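Local coordinates for protein steroid delta-isomerase (Pseudomonas aeruginosa, PDB 3MSO) that probably isomerises steroids by shifting a carbon-carbon double bond, using an NTF2-like fold, at residues Ala16-Leu21 and Phe69-Gln74; Leu63-Asp68 and Gly131-Ser136; Met101-Phe104 and Ile110-Phe113; Ser42-Lys47 and Ser121-Leu126. All coordinates share one frame; numbering follows the deposited sequence.

Interaction 1: residues Ala16-Leu21 and Phe69-Gln74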
loop_
_atom_site.group_PDB
_atom_site.type_symbol
_atom_site.label_atom_id
_atom_site.label_comp_id
_atom_site.label_asym_id
_atom_site.label_seq_id
_atom_site.Cartn_x
_atom_site.Cartn_y
_atom_site.Cartn_z
ATOM N N ALA B 16 -11.214 11.383 -28.711
ATOM C CA ALA B 16 -11.675 10.458 -29.754
ATOM C C ALA B 16 -10.561 9.484 -30.158
ATOM O O ALA B 16 -10.820 8.274 -30.287
ATOM C CB ALA B 16 -12.160 11.236 -30.967
ATOM N N GLU B 17 -9.320 10.018 -30.318
ATOM C CA GLU B 17 -8.124 9.251 -30.665
ATOM C C GLU B 17 -7.724 8.346 -29.500
ATOM O O GLU B 17 -7.365 7.187 -29.715
ATOM C CB GLU B 17 -6.957 10.179 -31.035
ATOM C CG GLU B 17 -7.016 10.669 -32.468
ATOM C CD GLU B 17 -5.858 11.560 -32.872
ATOM O OE1 GLU B 17 -4.731 11.036 -33.028
ATOM O OE2 GLU B 17 -6.085 12.779 -33.057
ATOM N N TRP B 18 -7.810 8.869 -28.265
ATOM C CA TRP B 18 -7.477 8.124 -27.060
ATOM C C TRP B 18 -8.423 6.939 -26.923
ATOM O O TRP B 18 -7.963 5.834 -26.645
ATOM C CB TRP B 18 -7.515 9.033 -25.830
ATOM C CG TRP B 18 -7.582 8.276 -24.539
ATOM C CD1 TRP B 18 -8.709 7.957 -23.843
ATOM C CD2 TRP B 18 -6.482 7.712 -23.811
ATOM N NE1 TRP B 18 -8.381 7.248 -22.715
ATOM C CE2 TRP B 18 -7.019 7.089 -22.665
ATOM C CE3 TRP B 18 -5.093 7.691 -24.004
ATOM C CZ2 TRP B 18 -6.221 6.400 -21.742
ATOM C CZ3 TRP B 18 -4.301 7.031 -23.076
ATOM C CH2 TRP B 18 -4.867 6.373 -21.977
ATOM N N HIS B 19 -9.731 7.159 -27.141
ATOM C CA HIS B 19 -10.740 6.102 -27.073
ATOM C C HIS B 19 -10.449 4.996 -28.075
ATOM O O HIS B 19 -10.534 3.822 -27.701
ATOM C CB HIS B 19 -12.168 6.645 -27.257
ATOM C CG HIS B 19 -12.808 7.124 -25.995
ATOM N ND1 HIS B 19 -13.131 6.254 -24.969
ATOM C CD2 HIS B 19 -13.179 8.367 -25.640
ATOM C CE1 HIS B 19 -13.684 6.994 -24.022
ATOM N NE2 HIS B 19 -13.717 8.274 -24.369
ATOM N N GLY B 20 -10.070 5.383 -29.305
ATOM C CA GLY B 20 -9.701 4.470 -30.381
ATOM C C GLY B 20 -8.469 3.639 -30.065
ATOM O O GLY B 20 -8.408 2.455 -30.395
ATOM N N LEU B 21 -7.480 4.252 -29.414
ATOM C CA LEU B 21 -6.256 3.577 -28.983
ATOM C C LEU B 21 -6.550 2.494 -27.928
ATOM O O LEU B 21 -6.004 1.390 -28.027
ATOM C CB LEU B 21 -5.253 4.597 -28.406
ATOM C CG LEU B 21 -4.547 5.548 -29.375
ATOM C CD1 LEU B 21 -3.619 6.459 -28.617
ATOM C CD2 LEU B 21 -3.775 4.796 -30.466
ATOM N N PHE B 69 -11.472 -4.343 -19.053
ATOM C CA PHE B 69 -11.533 -2.894 -18.992
ATOM C C PHE B 69 -12.708 -2.410 -19.826
ATOM O O PHE B 69 -12.848 -2.805 -20.987
ATOM C CB PHE B 69 -10.241 -2.256 -19.494
ATOM C CG PHE B 69 -10.182 -0.748 -19.300
ATOM C CD1 PHE B 69 -10.741 0.119 -20.239
ATOM C CD2 PHE B 69 -9.571 -0.198 -18.185
ATOM C CE1 PHE B 69 -10.693 1.501 -20.050
ATOM C CE2 PHE B 69 -9.506 1.181 -18.015
ATOM C CZ PHE B 69 -10.073 2.019 -18.940
ATOM N N ALA B 70 -13.542 -1.547 -19.228
ATOM C CA ALA B 70 -14.723 -1.011 -19.879
ATOM C C ALA B 70 -14.969 0.405 -19.395
ATOM O O ALA B 70 -14.888 0.663 -18.213
ATOM C CB ALA B 70 -15.927 -1.894 -19.566
ATOM N N TYR B 71 -15.273 1.310 -20.307
ATOM C CA TYR B 71 -15.609 2.697 -19.960
ATOM C C TYR B 71 -17.106 2.799 -19.701
ATOM O O TYR B 71 -17.885 2.048 -20.282
ATOM C CB TYR B 71 -15.200 3.669 -21.075
ATOM C CG TYR B 71 -13.743 4.091 -21.016
ATOM C CD1 TYR B 71 -13.178 4.574 -19.830
ATOM C CD2 TYR B 71 -12.941 4.055 -22.151
ATOM C CE1 TYR B 71 -11.855 5.007 -19.784
ATOM C CE2 TYR B 71 -11.621 4.498 -22.118
ATOM C CZ TYR B 71 -11.086 4.984 -20.935
ATOM O OH TYR B 71 -9.782 5.399 -20.896
ATOM N N HIS B 72 -17.496 3.664 -18.775
ATOM C CA HIS B 72 -18.899 3.859 -18.436
ATOM C C HIS B 72 -19.283 5.325 -18.614
ATOM O O HIS B 72 -19.318 5.769 -19.757
ATOM C CB HIS B 72 -19.206 3.260 -17.065
ATOM C CG HIS B 72 -18.944 1.788 -17.052
ATOM N ND1 HIS B 72 -19.719 0.915 -17.792
ATOM C CD2 HIS B 72 -17.956 1.090 -16.452
ATOM C CE1 HIS B 72 -19.199 -0.281 -17.595
ATOM N NE2 HIS B 72 -18.139 -0.225 -16.800
ATOM N N ARG B 73 -19.492 6.086 -17.537
ATOM C CA ARG B 73 -19.829 7.504 -17.624
ATOM C C ARG B 73 -18.648 8.345 -18.057
ATOM O O ARG B 73 -17.492 8.067 -17.703
ATOM C CB ARG B 73 -20.350 8.049 -16.270
ATOM C CG ARG B 73 -21.773 7.621 -15.936
ATOM C CD ARG B 73 -22.161 8.058 -14.549
ATOM N NE ARG B 73 -21.445 7.299 -13.519
ATOM C CZ ARG B 73 -21.688 7.407 -12.222
ATOM N NH1 ARG B 73 -22.632 8.233 -11.783
ATOM N NH2 ARG B 73 -21.008 6.681 -11.352
ATOM N N GLN B 74 -18.950 9.395 -18.815
ATOM C CA GLN B 74 -17.975 10.367 -19.290
ATOM C C GLN B 74 -18.531 11.728 -18.931
ATOM O O GLN B 74 -19.663 12.066 -19.290
ATOM C CB GLN B 74 -17.733 10.226 -20.802
ATOM C CG GLN B 74 -17.181 8.851 -21.140
ATOM C CD GLN B 74 -16.699 8.698 -22.537
ATOM O OE1 GLN B 74 -16.382 9.671 -23.218
ATOM N NE2 GLN B 74 -16.606 7.456 -22.971
#

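Interaction 2: residues Leu63-Asp68 and Gly131-Ser136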
loop_
_atom_site.group_PDB
_atom_site.type_symbol
_atom_site.label_atom_id
_atom_site.label_comp_id
_atom_site.label_asym_id
_atom_site.label_seq_id
_atom_site.Cartn_x
_atom_site.Cartn_y
_atom_site.Cartn_z
ATOM N N LEU B 63 -2.127 -0.549 -19.226
ATOM C CA LEU B 63 -2.901 -1.205 -20.282
ATOM C C LEU B 63 -2.697 -2.712 -20.291
ATOM O O LEU B 63 -3.620 -3.441 -20.652
ATOM C CB LEU B 63 -2.534 -0.582 -21.644
ATOM C CG LEU B 63 -3.210 -1.103 -22.900
ATOM C CD1 LEU B 63 -4.653 -0.601 -23.014
ATOM C CD2 LEU B 63 -2.404 -0.727 -24.140
ATOM N N THR B 64 -1.511 -3.188 -19.895
ATOM C CA THR B 64 -1.192 -4.627 -19.885
ATOM C C THR B 64 -1.660 -5.309 -18.597
ATOM O O THR B 64 -1.669 -6.537 -18.507
ATOM C CB THR B 64 0.315 -4.872 -20.165
ATOM O OG1 THR B 64 1.098 -4.307 -19.112
ATOM C CG2 THR B 64 0.768 -4.315 -21.518
ATOM N N VAL B 65 -2.062 -4.513 -17.610
ATOM C CA VAL B 65 -2.494 -5.012 -16.309
ATOM C C VAL B 65 -4.017 -5.155 -16.231
ATOM O O VAL B 65 -4.506 -6.234 -15.874
ATOM C CB VAL B 65 -1.896 -4.169 -15.145
ATOM C CG1 VAL B 65 -2.402 -4.654 -13.791
ATOM C CG2 VAL B 65 -0.371 -4.175 -15.182
ATOM N N PHE B 66 -4.756 -4.072 -16.559
ATOM C CA PHE B 66 -6.222 -4.064 -16.502
ATOM C C PHE B 66 -6.834 -5.129 -17.386
ATOM O O PHE B 66 -6.527 -5.181 -18.576
ATOM C CB PHE B 66 -6.790 -2.685 -16.868
ATOM C CG PHE B 66 -6.681 -1.605 -15.819
ATOM C CD1 PHE B 66 -6.825 -1.905 -14.464
ATOM C CD2 PHE B 66 -6.520 -0.270 -16.185
ATOM C CE1 PHE B 66 -6.745 -0.899 -13.499
ATOM C CE2 PHE B 66 -6.483 0.743 -15.219
ATOM C CZ PHE B 66 -6.577 0.418 -13.883
ATOM N N GLU B 67 -7.663 -6.005 -16.784
ATOM C CA GLU B 67 -8.437 -7.053 -17.470
ATOM C C GLU B 67 -9.900 -6.589 -17.485
ATOM O O GLU B 67 -10.334 -5.892 -16.558
ATOM C CB GLU B 67 -8.389 -8.388 -16.714
ATOM C CG GLU B 67 -7.077 -9.148 -16.726
ATOM C CD GLU B 67 -7.126 -10.356 -15.805
ATOM O OE1 GLU B 67 -7.846 -11.332 -16.129
ATOM O OE2 GLU B 67 -6.496 -10.299 -14.723
ATOM N N ASP B 68 -10.668 -7.014 -18.505
ATOM C CA ASP B 68 -12.102 -6.699 -18.681
ATOM C C ASP B 68 -12.394 -5.185 -18.509
ATOM O O ASP B 68 -13.407 -4.794 -17.892
ATOM C CB ASP B 68 -13.027 -7.578 -17.783
ATOM C CG ASP B 68 -12.630 -9.029 -17.551
ATOM O OD1 ASP B 68 -11.719 -9.531 -18.267
ATOM O OD2 ASP B 68 -13.221 -9.664 -16.655
ATOM N N GLY B 131 4.201 -2.983 -10.635
ATOM C CA GLY B 131 5.583 -3.185 -10.197
ATOM C C GLY B 131 6.202 -4.450 -10.750
ATOM O O GLY B 131 7.365 -4.448 -11.170
ATOM N N ARG B 132 5.411 -5.533 -10.763
ATOM C CA ARG B 132 5.779 -6.849 -11.290
ATOM C C ARG B 132 6.069 -6.700 -12.800
ATOM O O ARG B 132 7.086 -7.209 -13.257
ATOM C CB ARG B 132 4.626 -7.852 -11.008
ATOM C CG ARG B 132 4.980 -9.331 -11.173
ATOM C CD ARG B 132 4.693 -10.204 -9.942
ATOM N NE ARG B 132 5.643 -11.318 -9.795
ATOM N N ARG B 133 5.224 -5.935 -13.563
ATOM C CA ARG B 133 5.424 -5.696 -15.011
ATOM C C ARG B 133 6.654 -4.872 -15.265
ATOM O O ARG B 133 7.424 -5.205 -16.156
ATOM C CB ARG B 133 4.253 -4.969 -15.688
ATOM C CG ARG B 133 2.960 -5.720 -15.793
ATOM C CD ARG B 133 2.891 -6.804 -16.853
ATOM N NE ARG B 133 1.495 -7.195 -17.051
ATOM C CZ ARG B 133 0.746 -7.810 -16.137
ATOM N NH1 ARG B 133 1.265 -8.152 -14.964
ATOM N NH2 ARG B 133 -0.525 -8.092 -16.392
ATOM N N LEU B 134 6.830 -3.775 -14.520
ATOM C CA LEU B 134 8.003 -2.943 -14.734
ATOM C C LEU B 134 9.283 -3.735 -14.468
ATOM O O LEU B 134 10.246 -3.590 -15.224
ATOM C CB LEU B 134 7.936 -1.672 -13.900
ATOM C CG LEU B 134 6.808 -0.722 -14.213
ATOM C CD1 LEU B 134 6.865 0.456 -13.276
ATOM C CD2 LEU B 134 6.822 -0.288 -15.676
ATOM N N ALA B 135 9.251 -4.636 -13.457
ATOM C CA ALA B 135 10.348 -5.544 -13.107
ATOM C C ALA B 135 10.597 -6.554 -14.241
ATOM O O ALA B 135 11.752 -6.891 -14.514
ATOM C CB ALA B 135 10.025 -6.286 -11.819
ATOM N N SER B 136 9.504 -7.038 -14.882
ATOM C CA SER B 136 9.530 -7.976 -15.999
ATOM C C SER B 136 10.201 -7.336 -17.220
ATOM O O SER B 136 11.082 -7.958 -17.820
ATOM C CB SER B 136 8.121 -8.444 -16.342
#

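Interaction 3: residues Met101-Phe104 and Ile110-Phe113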
loop_
_atom_site.group_PDB
_atom_site.type_symbol
_atom_site.label_atom_id
_atom_site.label_comp_id
_atom_site.label_asym_id
_atom_site.label_seq_id
_atom_site.Cartn_x
_atom_site.Cartn_y
_atom_site.Cartn_z
HETATM N N MSE B 101 -8.850 10.954 -15.178
HETATM C CA MSE B 101 -9.184 12.378 -15.136
HETATM C C MSE B 101 -8.136 13.118 -15.964
HETATM O O MSE B 101 -7.020 13.345 -15.504
HETATM C CB MSE B 101 -9.310 12.920 -13.705
HETATM C CG MSE B 101 -9.683 14.419 -13.648
HETATM SE SE MSE B 101 -10.685 14.885 -12.034
HETATM C CE MSE B 101 -9.470 14.278 -10.698
ATOM N N ILE B 102 -8.509 13.445 -17.203
ATOM C CA ILE B 102 -7.638 14.059 -18.202
ATOM C C ILE B 102 -7.897 15.560 -18.374
ATOM O O ILE B 102 -9.042 15.967 -18.623
ATOM C CB ILE B 102 -7.767 13.304 -19.584
ATOM C CG1 ILE B 102 -7.785 11.743 -19.417
ATOM C CG2 ILE B 102 -6.715 13.788 -20.604
ATOM C CD1 ILE B 102 -8.164 10.974 -20.619
ATOM N N ARG B 103 -6.813 16.362 -18.295
ATOM C CA ARG B 103 -6.797 17.798 -18.579
ATOM C C ARG B 103 -5.986 18.017 -19.890
ATOM O O ARG B 103 -4.881 17.481 -20.042
ATOM C CB ARG B 103 -6.186 18.612 -17.433
ATOM C CG ARG B 103 -6.209 20.121 -17.699
ATOM C CD ARG B 103 -5.375 20.903 -16.716
ATOM N NE ARG B 103 -6.113 21.146 -15.479
ATOM C CZ ARG B 103 -5.822 20.597 -14.303
ATOM N NH1 ARG B 103 -4.778 19.778 -14.180
ATOM N NH2 ARG B 103 -6.556 20.882 -13.235
ATOM N N PHE B 104 -6.556 18.807 -20.819
ATOM C CA PHE B 104 -5.954 19.120 -22.107
ATOM C C PHE B 104 -5.586 20.619 -22.209
ATOM O O PHE B 104 -6.151 21.445 -21.481
ATOM C CB PHE B 104 -6.964 18.809 -23.207
ATOM C CG PHE B 104 -7.498 17.409 -23.260
ATOM C CD1 PHE B 104 -6.849 16.433 -23.996
ATOM C CD2 PHE B 104 -8.691 17.084 -22.643
ATOM C CE1 PHE B 104 -7.362 15.141 -24.068
ATOM C CE2 PHE B 104 -9.212 15.800 -22.731
ATOM C CZ PHE B 104 -8.547 14.833 -23.444
ATOM N N ILE B 110 -2.662 16.375 -24.144
ATOM C CA ILE B 110 -2.858 15.902 -22.771
ATOM C C ILE B 110 -1.742 16.514 -21.936
ATOM O O ILE B 110 -0.581 16.332 -22.282
ATOM C CB ILE B 110 -2.890 14.345 -22.679
ATOM C CG1 ILE B 110 -4.114 13.749 -23.439
ATOM C CG2 ILE B 110 -2.852 13.880 -21.197
ATOM C CD1 ILE B 110 -4.035 12.228 -23.750
ATOM N N VAL B 111 -2.090 17.251 -20.862
ATOM C CA VAL B 111 -1.142 17.900 -19.947
ATOM C C VAL B 111 -1.103 17.232 -18.563
ATOM O O VAL B 111 -0.047 17.174 -17.936
ATOM C CB VAL B 111 -1.287 19.443 -19.860
ATOM C CG1 VAL B 111 -1.072 20.089 -21.224
ATOM C CG2 VAL B 111 -2.638 19.872 -19.264
ATOM N N ASP B 112 -2.242 16.736 -18.094
ATOM C CA ASP B 112 -2.354 16.076 -16.803
ATOM C C ASP B 112 -3.263 14.827 -16.931
ATOM O O ASP B 112 -4.376 14.905 -17.449
ATOM C CB ASP B 112 -2.886 17.066 -15.746
ATOM C CG ASP B 112 -2.691 16.632 -14.304
ATOM O OD1 ASP B 112 -3.573 15.925 -13.771
ATOM O OD2 ASP B 112 -1.693 17.053 -13.690
ATOM N N PHE B 113 -2.762 13.679 -16.491
ATOM C CA PHE B 113 -3.505 12.441 -16.531
ATOM C C PHE B 113 -3.442 11.865 -15.133
ATOM O O PHE B 113 -2.392 11.377 -14.699
ATOM C CB PHE B 113 -2.888 11.476 -17.541
ATOM C CG PHE B 113 -3.825 10.403 -18.046
ATOM C CD1 PHE B 113 -4.380 9.469 -17.174
ATOM C CD2 PHE B 113 -4.095 10.277 -19.405
ATOM C CE1 PHE B 113 -5.219 8.458 -17.645
ATOM C CE2 PHE B 113 -4.938 9.265 -19.874
ATOM C CZ PHE B 113 -5.485 8.356 -18.990
HETATM O O HOH W 1 -6.231 15.936 -14.596
#

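Interaction 4: residues Ser42-Lys47 and Ser121-Leu126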
loop_
_atom_site.group_PDB
_atom_site.type_symbol
_atom_site.label_atom_id
_atom_site.label_comp_id
_atom_site.label_asym_id
_atom_site.label_seq_id
_atom_site.Cartn_x
_atom_site.Cartn_y
_atom_site.Cartn_z
ATOM N N SER B 42 -0.331 9.001 -10.411
ATOM C CA SER B 42 -0.602 7.602 -10.100
ATOM C C SER B 42 -1.650 7.411 -8.994
ATOM O O SER B 42 -1.631 8.135 -7.999
ATOM C CB SER B 42 0.697 6.893 -9.711
ATOM O OG SER B 42 0.522 5.497 -9.568
ATOM N N PRO B 43 -2.524 6.387 -9.100
ATOM C CA PRO B 43 -3.435 6.111 -7.976
ATOM C C PRO B 43 -2.673 5.583 -6.753
ATOM O O PRO B 43 -3.217 5.574 -5.655
ATOM C CB PRO B 43 -4.367 5.032 -8.546
ATOM C CG PRO B 43 -3.569 4.354 -9.609
ATOM C CD PRO B 43 -2.708 5.412 -10.204
HETATM N N MSE B 44 -1.406 5.169 -6.961
HETATM C CA MSE B 44 -0.523 4.557 -5.983
HETATM C C MSE B 44 0.364 5.522 -5.232
HETATM O O MSE B 44 0.575 5.329 -4.032
HETATM C CB MSE B 44 0.362 3.517 -6.692
HETATM C CG MSE B 44 -0.348 2.205 -7.007
HETATM SE SE MSE B 44 -0.915 1.277 -5.350
HETATM C CE MSE B 44 0.801 0.857 -4.555
ATOM N N ALA B 45 0.928 6.527 -5.954
ATOM C CA ALA B 45 1.930 7.491 -5.479
ATOM C C ALA B 45 1.542 8.958 -5.533
ATOM O O ALA B 45 0.789 9.395 -6.419
ATOM C CB ALA B 45 3.224 7.300 -6.251
ATOM N N HIS B 46 2.134 9.705 -4.577
ATOM C CA HIS B 46 2.023 11.133 -4.332
ATOM C C HIS B 46 2.760 11.894 -5.445
ATOM O O HIS B 46 2.177 12.779 -6.080
ATOM C CB HIS B 46 2.696 11.419 -2.985
ATOM C CG HIS B 46 2.137 12.565 -2.193
ATOM N ND1 HIS B 46 1.149 12.367 -1.228
ATOM C CD2 HIS B 46 2.538 13.862 -2.146
ATOM C CE1 HIS B 46 0.958 13.551 -0.662
ATOM N NE2 HIS B 46 1.766 14.485 -1.185
ATOM N N LYS B 47 4.043 11.534 -5.674
ATOM C CA LYS B 47 4.951 12.136 -6.644
ATOM C C LYS B 47 4.502 11.859 -8.082
ATOM O O LYS B 47 4.402 10.690 -8.471
ATOM C CB LYS B 47 6.386 11.633 -6.404
ATOM N N SER B 121 -8.567 -3.127 -2.001
ATOM C CA SER B 121 -8.162 -4.438 -2.542
ATOM C C SER B 121 -7.792 -4.373 -4.027
ATOM O O SER B 121 -6.798 -4.991 -4.431
ATOM C CB SER B 121 -9.254 -5.479 -2.310
ATOM O OG SER B 121 -10.549 -4.941 -2.532
ATOM N N GLY B 122 -8.573 -3.616 -4.801
ATOM C CA GLY B 122 -8.343 -3.411 -6.225
ATOM C C GLY B 122 -7.086 -2.602 -6.471
ATOM O O GLY B 122 -6.274 -2.970 -7.328
ATOM N N LEU B 123 -6.904 -1.498 -5.694
ATOM C CA LEU B 123 -5.730 -0.622 -5.760
ATOM C C LEU B 123 -4.469 -1.416 -5.422
ATOM O O LEU B 123 -3.499 -1.348 -6.179
ATOM C CB LEU B 123 -5.888 0.579 -4.819
ATOM C CG LEU B 123 -4.768 1.635 -4.810
ATOM C CD1 LEU B 123 -4.577 2.273 -6.176
ATOM C CD2 LEU B 123 -5.013 2.710 -3.725
ATOM N N GLN B 124 -4.508 -2.215 -4.337
ATOM C CA GLN B 124 -3.398 -3.073 -3.903
ATOM C C GLN B 124 -2.943 -4.007 -5.049
ATOM O O GLN B 124 -1.747 -4.071 -5.350
ATOM C CB GLN B 124 -3.806 -3.925 -2.694
ATOM C CG GLN B 124 -4.030 -3.198 -1.376
ATOM C CD GLN B 124 -4.421 -4.182 -0.289
ATOM O OE1 GLN B 124 -5.164 -3.886 0.656
ATOM N NE2 GLN B 124 -3.945 -5.398 -0.410
ATOM N N ALA B 125 -3.917 -4.716 -5.687
ATOM C CA ALA B 125 -3.701 -5.632 -6.808
ATOM C C ALA B 125 -3.073 -4.883 -7.989
ATOM O O ALA B 125 -2.058 -5.349 -8.498
ATOM C CB ALA B 125 -5.018 -6.284 -7.217
ATOM N N LEU B 126 -3.622 -3.701 -8.370
ATOM C CA LEU B 126 -3.083 -2.857 -9.434
ATOM C C LEU B 126 -1.617 -2.496 -9.206
ATOM O O LEU B 126 -0.794 -2.807 -10.084
ATOM C CB LEU B 126 -3.929 -1.581 -9.652
ATOM C CG LEU B 126 -3.384 -0.563 -10.682
ATOM C CD1 LEU B 126 -3.348 -1.142 -12.102
ATOM C CD2 LEU B 126 -4.188 0.712 -10.639
#

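Interaction 1: residues Ala16-Leu21 and Phe69-Gln74
Two polar side-chain bonds and one aromatic contact join W18 and H19 of helix 9-23 to Y71 and Q74 of strand 69-77. The backbones keep well apart, the short axes approaching no closer than 11.6 Å, so long side chains span the gap.

The firmer polar link runs from W18 NE1 to Y71 OH, 2.9 Å. It lies close to the indole plane and is moderately straight, with 151° at the hydrogen. W18 carries CG anti to its backbone N (chi1 163°), which lays the indole beside the helix and brings the N-H edge to the phenol. Y71 OH also bonds D100, so two partners fix the hydroxyl. The second bond, H19 NE2 to Q74 OE1 at 3.2 Å, is weak, although the imidazole and amide planes are nearly parallel.

The aromatic contact is an offset edge-to-face stack. The H19 edge points toward the Y71 face, with ring centroids 5.0 Å apart and planes at 76°, and H19 CE1 comes 3.6 Å from Y71 CD2. F69 CE1 covers the opposite face of Y71, over its centre.

With F69 over one face, the offset H19 edge on the other side and two partners at its hydroxyl, the phenol is probably restricted in its rotation. Such a W18-Y71-D100 chain of bonds, set between helix and sheet, probably gives the phenol oxygen a fixed, polarised environment.

Interaction 2: residues Leu63-Asp68 and Gly131-Ser136
R133 of helix 120-138 reaches across to T64 and V65, in the weakly bonded helical turn around 63-65, and is the single residue through which its segment makes this contact. The nearest CA atoms, those of V65 and R133, are 8.1 Å apart, a gap that the arginine bridges by folding rather than by extending.

The polar part is one hydrogen bond, R133 NH2 to T64 O, 2.9 Å long and with 151° at the hydrogen. The donor stands above the carbonyl plane, 39° out of it, instead of on a lone pair, and the oxygen is tilted slightly from the guanidinium plane. The other terminal nitrogen, NH1, forms a salt bridge with E129 one turn earlier on the same helix, so the group is gripped from two directions. T64 OG1 comes within 3.6 Å of R133 NE but is hydrogen-bonded elsewhere, to T61 O and Y137 OH.

The apolar part belongs to V65. Its CG2 methyl sits over the centre of one guanidinium face, 3.9 Å above the plane, and also meets R133 CG at 3.7 Å. The bend at chi2 of R133 (-76°) brings CG and the guanidinium together beside this methyl.

The positive guanidinium probably polarises the T64 carbonyl that it bonds. The arrangement is that of an arginine on C-terminal helix 120-138 bonding a backbone carbonyl in the 52-65 region, here within an alpha+beta NTF2-like fold.

Interaction 3: residues Met101-Phe104 and Ile110-Phe113
I102 and F113, facing each other as a non-hydrogen-bonded pair, form the tight side of this antiparallel hairpin. CG1 of I102 makes a CH-pi contact over the F113 face, 4.0 Å from the ring centroid. On the same side I110 CG1 touches both I102 CG2, at 3.8 Å, and F104 CE1, at 3.6 Å, while I102 CG2 lies over the F104 face, offset toward its rim.

The backbone bonds are nearly straight: R103 N to D112 O is 3.0 Å, and V111 N to R103 O is 2.9 Å with 171° at the hydrogen. A weaker bond from D112 N also ends on R103 O. With V111 and D112 both facing R103, this is a classic beta bulge.

The other side is looser: R103 is partly exposed, though D112 is buried. Their charged groups stop 4.1 Å apart, R103 NH1 to D112 OD1, beyond a salt bridge. A water donates to D112 OD1 and to the carbonyl O of selenomethionine M101, while D112 OD2 pairs with R41. R103 NH2 lies close to R73 NE of a second subunit, a like-charged pair.

The hairpin is flanked by strands 82-91 and 38-41; F104 and I110 meet helix 9-23, and the F113 ring meets W18 edge-to-face.

Interaction 4: residues Ser42-Lys47 and Ser121-Leu126
M44, a selenomethionine in this crystal, curls its side chain back beside L123, so that the selenium rather than the terminal methyl does the touching. Bends at both chi2 (-63°) and chi3 (-65°) make the hook. They place M44 SE 3.9 Å from L123 CD1 and 3.8 Å from the L123 carbonyl O. The selenomethionine and leucine chains run alongside each other with opposite headings.

P43 supplies the rest of the contact. The ring edge at CB touches L123 CD1, 3.6 Å away, and P43 O meets that same methyl at a like distance. L123 CD1 thus meets the proline ring, the proline carbonyl O and the selenium. P43 CG, one atom further round the ring, touches L126 CD2 at 3.8 Å, with the leucine side chain at about a right angle to the proline. L123 and L126 lie one turn apart on the helix and present neighbouring methyls to the loop. Between these two segments the contacts are van der Waals ones.

The loop is shaped from within: M44 N donates to S42 OG at 3.3 Å, which makes an ST turn around P43. L123 also packs on L123 of a second subunit, whose R118 bonds S42 O and A45 O. This is an ST turn after strand 38-41 laid apolar side down on C-terminal helix 120-138, at a subunit interface of an NTF2-like assembly.

Interactions 3 and 4 are buried, whereas 1 and 2 are only partly so. Interactions 1 and 3 reach the same sheet and touch directly, W18 CZ2 lying 3.5 Å from F113 CZ, so the two packings meet at these rings. Interactions 2 and 4 share helix 120-138 and meet where F66 CE1 comes 3.7 Å from L126 CD1. Chemistry follows place: backbone bonds together with apolar side chains within the sheet in interaction 3, side-chain polarity and aromatic stacking between helix and strand in 1, a bonded guanidinium in the partly buried interaction 2, and apolar contact in 4. Interactions 1, 3 and 4 also touch the second subunit.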